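PDB 3AAG: undecaprenyl-diphosphooligosaccharide--protein glycotransferase, which forms the periplasmic C-terminal domain of an oligosaccharyltransferase that transfers a heptasaccharide from a lipid donor to asparagine side chains of proteins. Local coordinates for residues 114-117 / 118-122; 147-150 / 151-155. All blocks are in the same frame, centred on the assembly; numbering follows the deposited sequence.

Interactions 1 and 2 are both first turns of short helices in the STT3/PglB/AglB core family region. They do not touch: their centres lie 23 Å apart and their nearest atoms about 11 Å apart. Interaction 1 sits at the surface, on helix 116-122. Interaction 2 is partly buried near the middle of the chain, on helix 150-155, and belongs to the probable MI motif. Their chemistry differs accordingly. In 114-122 an asparagine side chain caps the helix start and a valine and a leucine touch along one side. In 147-155 the N-cap residue is Ile149, and side-chain contact across the turn comes from isoleucine, phenylalanine and valine.

Interaction 1. Residues 114-117 / 118-122; sequences SNVD and LFLAS
Asn115 carries CG opposite its backbone N (chi1 177°), and this turns its amide toward the first turn of the helix, where OD1 meets Leu118. The arrangement is an N-cap: Asn115 stands just before helix 116-122. OD1 accepts a weak hydrogen bond from Leu118 N at 2.9 Å. The bond is bent, with an N-H...O angle of 125°. The same N-H also bonds to Asn115 O, so it is shared between the side chain and the main chain of the cap residue. For Asn115 O, Leu118 N sits above the carbonyl plane. Asn115 O is gripped a second time, by Phe119 N at 3.2 Å. That bond is almost straight, with an N-H...O angle of 177°, and lies nearly in line with the C=O bond. The Leu118 side chain runs at a slant across the Asn115 amide. Leu118 CB lies 3.3 Å from Asn115 OD1, with CG and CD1 a little farther off, so apolar carbon flanks the capping oxygen.

Across the same turn, Val116 and Leu120 lie side by side and point the same way. Val116 CG1 and Leu120 CD1 are 4.0 Å apart. Phe63 and Phe67 of helix 63-67 touch Leu120, and Met108 touches Val116. This side of the turn therefore packs against the protein, while Asp117, Leu118 and Ala121 are exposed. Regular helical bonding follows, from Leu120 N to Val116 O and from Ala121 N to Asp117 O. Ala121 CB also lies close to the carbonyl it bonds to, 3.4 Å from Asp117 O.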
loop_
_atom_site.group_PDB
_atom_site.type_symbol
_atom_site.label_atom_id
_atom_site.label_comp_id
_atom_site.label_asym_id
_atom_site.label_seq_id
_atom_site.Cartn_x
_atom_site.Cartn_y
_atom_site.Cartn_z
ATOM N N SER A 114 -19.844 -8.328 16.095
ATOM C CA SER A 114 -21.076 -7.974 15.400
ATOM C C SER A 114 -20.921 -6.663 14.638
ATOM O O SER A 114 -21.713 -6.355 13.748
ATOM C CB SER A 114 -22.233 -7.868 16.391
ATOM O OG SER A 114 -21.817 -7.229 17.585
ATOM N N ASN A 115 -19.895 -5.894 14.996
ATOM C CA ASN A 115 -19.684 -4.577 14.407
ATOM C C ASN A 115 -18.474 -4.542 13.476
ATOM O O ASN A 115 -17.332 -4.669 13.918
ATOM C CB ASN A 115 -19.538 -3.518 15.500
ATOM C CG ASN A 115 -19.251 -2.139 14.941
ATOM O OD1 ASN A 115 -18.111 -1.677 14.958
ATOM N ND2 ASN A 115 -20.286 -1.477 14.438
ATOM N N VAL A 116 -18.735 -4.367 12.184
ATOM C CA VAL A 116 -17.682 -4.422 11.175
ATOM C C VAL A 116 -16.523 -3.488 11.509
ATOM O O VAL A 116 -15.358 -3.845 11.340
ATOM C CB VAL A 116 -18.219 -4.061 9.776
ATOM C CG1 VAL A 116 -17.077 -3.644 8.865
ATOM C CG2 VAL A 116 -18.985 -5.233 9.181
ATOM N N ASP A 117 -16.853 -2.290 11.983
ATOM C CA ASP A 117 -15.863 -1.232 12.154
ATOM C C ASP A 117 -14.897 -1.540 13.297
ATOM O O ASP A 117 -13.737 -1.134 13.266
ATOM C CB ASP A 117 -16.551 0.116 12.396
ATOM C CG ASP A 117 -17.382 0.572 11.208
ATOM O OD1 ASP A 117 -16.854 0.581 10.075
ATOM O OD2 ASP A 117 -18.564 0.929 11.408
ATOM N N LEU A 118 -15.381 -2.257 14.305
ATOM C CA LEU A 118 -14.594 -2.503 15.509
ATOM C C LEU A 118 -13.690 -3.721 15.357
ATOM O O LEU A 118 -12.564 -3.740 15.855
ATOM C CB LEU A 118 -15.506 -2.667 16.727
ATOM C CG LEU A 118 -15.805 -1.389 17.513
ATOM C CD1 LEU A 118 -17.012 -1.579 18.424
ATOM C CD2 LEU A 118 -14.587 -0.947 18.312
ATOM N N PHE A 119 -14.190 -4.740 14.666
ATOM C CA PHE A 119 -13.363 -5.878 14.291
ATOM C C PHE A 119 -12.189 -5.423 13.433
ATOM O O PHE A 119 -11.049 -5.829 13.656
ATOM C CB PHE A 119 -14.191 -6.922 13.538
ATOM C CG PHE A 119 -13.362 -7.979 12.865
ATOM C CD1 PHE A 119 -13.098 -7.911 11.507
ATOM C CD2 PHE A 119 -12.843 -9.038 13.589
ATOM C CE1 PHE A 119 -12.335 -8.879 10.886
ATOM C CE2 PHE A 119 -12.079 -10.009 12.973
ATOM C CZ PHE A 119 -11.825 -9.928 11.620
ATOM N N LEU A 120 -12.476 -4.574 12.452
ATOM C CA LEU A 120 -11.445 -4.077 11.552
ATOM C C LEU A 120 -10.418 -3.226 12.287
ATOM O O LEU A 120 -9.216 -3.359 12.058
ATOM C CB LEU A 120 -12.068 -3.291 10.396
ATOM C CG LEU A 120 -12.713 -4.154 9.309
ATOM C CD1 LEU A 120 -13.199 -3.302 8.149
ATOM C CD2 LEU A 120 -11.748 -5.228 8.831
ATOM N N ALA A 121 -10.892 -2.355 13.170
ATOM C CA ALA A 121 -10.011 -1.661 14.103
ATOM C C ALA A 121 -9.332 -2.664 15.026
ATOM O O ALA A 121 -8.220 -2.439 15.503
ATOM C CB ALA A 121 -10.792 -0.642 14.911
ATOM N N SER A 122 -10.016 -3.776 15.271
ATOM C CA SER A 122 -9.481 -4.845 16.101
ATOM C C SER A 122 -8.110 -5.298 15.608
ATOM O O SER A 122 -7.248 -5.676 16.400
ATOM C CB SER A 122 -10.450 -6.029 16.125
ATOM O OG SER A 122 -9.803 -7.216 16.549
#

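Interaction 2. Residues 147-150 / 151-155; sequences SLIF and STVAS
Ile149 and Phe150 meet Val153 across the first turn of helix 150-155, within the probable MI motif. Ile149 is the N-cap residue. Its CG1 lies between the backbone N and the carbonyl carbon (chi1 54°), and from there Ile149 CD1 reaches Val153 CG2 at 4.0 Å. The two side chains cross at a slant. Phe150 meets Val153 from the neighbouring position. Its ring atom CD1 lies 3.9 Å from Val153 CB, and Val153 CG1 is near both CD1 and CE1. The ring is met obliquely.

Backbone bonds set the turn that brings these side chains together. Val153 N bonds to Ile149 O at 3.1 Å. Thr152 N makes a weak, bent bond to the same oxygen. Ala154 N bonds to Phe150 O at 2.8 Å with an N-H...O angle of 169°.

Further out, Phe150 is buried among aromatic rings. It meets Phe172 edge-to-face and Tyr261 with the ring planes at about 45°. Ile149 touches Trp35 and Tyr38 of the WWDYG motif. As inferred from relatives, Ile149 probably contacts the acceptor peptide; in this enzyme family the two motifs define the pocket for the +2 Ser/Thr of the sequon. The turn is tied to helix 63-67 by a hydrogen bond between Val153 O and Ser66 OG. Near the end of the segment, Ser155 OG donates to Thr152 O at 3.0 Å.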
loop_
_atom_site.group_PDB
_atom_site.type_symbol
_atom_site.label_atom_id
_atom_site.label_comp_id
_atom_site.label_asym_id
_atom_site.label_seq_id
_atom_site.Cartn_x
_atom_site.Cartn_y
_atom_site.Cartn_z
ATOM N N SER A 147 2.112 3.691 -6.843
ATOM C CA SER A 147 1.897 5.052 -6.359
ATOM C C SER A 147 0.916 5.823 -7.245
ATOM O O SER A 147 0.055 6.545 -6.747
ATOM C CB SER A 147 3.225 5.806 -6.260
ATOM O OG SER A 147 3.861 5.885 -7.524
ATOM N N LEU A 148 1.047 5.664 -8.559
ATOM C CA LEU A 148 0.225 6.420 -9.497
ATOM C C LEU A 148 -1.250 6.047 -9.401
ATOM O O LEU A 148 -2.107 6.753 -9.930
ATOM C CB LEU A 148 0.714 6.221 -10.932
ATOM C CG LEU A 148 2.067 6.835 -11.297
ATOM C CD1 LEU A 148 2.395 6.547 -12.750
ATOM C CD2 LEU A 148 2.079 8.331 -11.024
ATOM N N ILE A 149 -1.542 4.935 -8.734
ATOM C CA ILE A 149 -2.913 4.435 -8.651
ATOM C C ILE A 149 -3.332 4.163 -7.212
ATOM O O ILE A 149 -4.465 3.757 -6.956
ATOM C CB ILE A 149 -3.106 3.145 -9.473
ATOM C CG1 ILE A 149 -2.072 2.091 -9.067
ATOM C CG2 ILE A 149 -3.034 3.443 -10.962
ATOM C CD1 ILE A 149 -2.563 0.671 -9.219
ATOM N N PHE A 150 -2.416 4.388 -6.276
ATOM C CA PHE A 150 -2.635 4.002 -4.886
ATOM C C PHE A 150 -3.871 4.669 -4.292
ATOM O O PHE A 150 -4.545 4.098 -3.433
ATOM C CB PHE A 150 -1.402 4.318 -4.035
ATOM C CG PHE A 150 -1.425 3.672 -2.679
ATOM C CD1 PHE A 150 -1.495 2.293 -2.557
ATOM C CD2 PHE A 150 -1.382 4.443 -1.527
ATOM C CE1 PHE A 150 -1.518 1.690 -1.309
ATOM C CE2 PHE A 150 -1.404 3.849 -0.276
ATOM C CZ PHE A 150 -1.472 2.468 -0.167
ATOM N N SER A 151 -4.166 5.879 -4.750
ATOM C CA SER A 151 -5.376 6.573 -4.334
ATOM C C SER A 151 -6.599 5.692 -4.553
ATOM O O SER A 151 -7.455 5.567 -3.676
ATOM C CB SER A 151 -5.531 7.882 -5.106
ATOM O OG SER A 151 -6.484 8.723 -4.483
ATOM N N THR A 152 -6.675 5.083 -5.732
ATOM C CA THR A 152 -7.779 4.195 -6.062
ATOM C C THR A 152 -7.691 2.896 -5.275
ATOM O O THR A 152 -8.709 2.342 -4.861
ATOM C CB THR A 152 -7.812 3.870 -7.562
ATOM O OG1 THR A 152 -8.252 5.022 -8.292
ATOM C CG2 THR A 152 -8.761 2.714 -7.834
ATOM N N VAL A 153 -6.471 2.412 -5.068
ATOM C CA VAL A 153 -6.260 1.201 -4.285
ATOM C C VAL A 153 -6.844 1.355 -2.884
ATOM O O VAL A 153 -7.646 0.533 -2.441
ATOM C CB VAL A 153 -4.767 0.841 -4.185
ATOM C CG1 VAL A 153 -4.562 -0.314 -3.217
ATOM C CG2 VAL A 153 -4.216 0.497 -5.555
ATOM N N ALA A 154 -6.442 2.419 -2.196
ATOM C CA ALA A 154 -6.826 2.625 -0.804
ATOM C C ALA A 154 -8.318 2.899 -0.652
ATOM O O ALA A 154 -8.905 2.612 0.389
ATOM C CB ALA A 154 -6.017 3.756 -0.193
ATOM N N SER A 155 -8.928 3.463 -1.690
ATOM C CA SER A 155 -10.350 3.779 -1.648
ATOM C C SER A 155 -11.180 2.534 -1.345
ATOM O O SER A 155 -12.272 2.624 -0.785
ATOM C CB SER A 155 -10.802 4.424 -2.964
ATOM O OG SER A 155 -11.271 3.455 -3.884
#